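Local atomic coordinates of glyoxylate reductase (Paecilomyces sp. J18, PDB entry 3WNV), a protein that probably catalyses the reduction of glyoxylate to glycolate with a nicotinamide cofactor, as a member of the D-isomer specific 2-hydroxyacid dehydrogenase family. Residues N91-V94 with D95-T98. Numbering follows the deposited sequence.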
loop_
_atom_site.group_PDB
_atom_site.type_symbol
_atom_site.label_atom_id
_atom_site.label_comp_id
_atom_site.label_asym_id
_atom_site.label_seq_id
_atom_site.Cartn_x
_atom_site.Cartn_y
_atom_site.Cartn_z
ATOM N N ASN A 91 -6.274 -7.004 3.909
ATOM C CA ASN A 91 -6.288 -8.124 4.883
ATOM C C ASN A 91 -7.430 -8.033 5.931
ATOM O O ASN A 91 -7.472 -8.775 6.928
ATOM C CB ASN A 91 -4.932 -8.252 5.571
ATOM C CG ASN A 91 -4.434 -6.937 6.075
ATOM O OD1 ASN A 91 -5.238 -6.032 6.408
ATOM N ND2 ASN A 91 -3.116 -6.773 6.076
ATOM N N ILE A 92 -8.369 -7.118 5.702
ATOM C CA ILE A 92 -9.604 -7.100 6.490
ATOM C C ILE A 92 -10.796 -7.327 5.550
ATOM O O ILE A 92 -10.902 -6.670 4.505
ATOM C CB ILE A 92 -9.810 -5.753 7.147
ATOM C CG1 ILE A 92 -8.580 -5.373 7.955
ATOM C CG2 ILE A 92 -11.101 -5.746 7.997
ATOM C CD1 ILE A 92 -8.702 -4.004 8.630
ATOM N N ASP A 93 -11.692 -8.238 5.919
ATOM C CA ASP A 93 -12.910 -8.437 5.154
ATOM C C ASP A 93 -13.929 -7.423 5.623
ATOM O O ASP A 93 -14.683 -7.652 6.584
ATOM C CB ASP A 93 -13.419 -9.844 5.402
ATOM C CG ASP A 93 -14.612 -10.200 4.532
ATOM O OD1 ASP A 93 -15.419 -9.296 4.162
ATOM O OD2 ASP A 93 -14.745 -11.403 4.236
ATOM N N VAL A 94 -13.954 -6.281 4.954
ATOM C CA VAL A 94 -14.842 -5.198 5.348
ATOM C C VAL A 94 -16.341 -5.551 5.409
ATOM O O VAL A 94 -17.024 -5.186 6.354
ATOM C CB VAL A 94 -14.588 -3.939 4.498
ATOM C CG1 VAL A 94 -15.581 -2.837 4.877
ATOM C CG2 VAL A 94 -13.113 -3.473 4.653
ATOM N N ASP A 95 -16.880 -6.250 4.413
ATOM C CA ASP A 95 -18.269 -6.660 4.502
ATOM C C ASP A 95 -18.561 -7.586 5.689
ATOM O O ASP A 95 -19.614 -7.462 6.346
ATOM C CB ASP A 95 -18.725 -7.324 3.190
ATOM C CG ASP A 95 -18.797 -6.333 2.033
ATOM O OD1 ASP A 95 -18.713 -5.114 2.285
ATOM O OD2 ASP A 95 -18.953 -6.764 0.872
ATOM N N ALA A 96 -17.659 -8.533 5.974
ATOM C CA ALA A 96 -17.882 -9.364 7.185
ATOM C C ALA A 96 -17.953 -8.501 8.451
ATOM O O ALA A 96 -18.821 -8.717 9.343
ATOM C CB ALA A 96 -16.790 -10.469 7.325
ATOM N N ALA A 97 -17.074 -7.499 8.524
ATOM C CA ALA A 97 -17.111 -6.569 9.651
ATOM C C ALA A 97 -18.427 -5.808 9.763
ATOM O O ALA A 97 -19.002 -5.695 10.849
ATOM C CB ALA A 97 -15.933 -5.598 9.588
ATOM N N THR A 98 -18.910 -5.298 8.633
ATOM C CA THR A 98 -20.178 -4.562 8.604
ATOM C C THR A 98 -21.294 -5.454 9.154
ATOM O O THR A 98 -22.094 -5.036 10.010
ATOM C CB THR A 98 -20.495 -4.110 7.161
ATOM O OG1 THR A 98 -19.466 -3.190 6.745
ATOM C CG2 THR A 98 -21.878 -3.436 7.089
HETATM O O HOH W 1 -15.378 -7.198 2.029
#
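Asp93 OD1 is gripped twice at the start of helix 94-99. It accepts a nearly straight hydrogen bond from Ala96 N (3.0 Å, 169° at the hydrogen). A water 3.0 Å from Asp93 OD1 donates the second. The same water accepts from Asp95 N at 3.0 Å, linking the carboxylate to an amide whose angle to OD1 is too poor for a direct bond. This is an N-cap: with CG of Asp93 anti to the backbone N (chi1 -174°), the carboxylate lies beside the carbonyl carbon, where the chain runs on into the helix, and OD1 is brought to Ala96 N, which meets it from above the carboxylate plane, 61° out of it. CB of Ala96 packs against CG of Asp93 at 3.6 Å, and Arg69 of helix 69-74 touches both residues. Behind the cap the regular helical bonds begin, Ala97 N to Asp93 O (3.1 Å) and Thr98 N to Val94 O (3.0 Å). Thr98 OG1 accepts a hydrogen bond from Gln327 NE2, near where Val94 packs on Val324 and Glu326. The capped helix connects strand 81-85 to its parallel neighbour 103-105, where Ala97 touches Ile104. With an alanine at Asp93, Ala96 N is likely to lose its side-chain acceptor and the bridging water to be held less firmly. A carboxylate set among the first amides of a helix is consistent with favourable pairing of its negative charge with the positive end of the helix dipole.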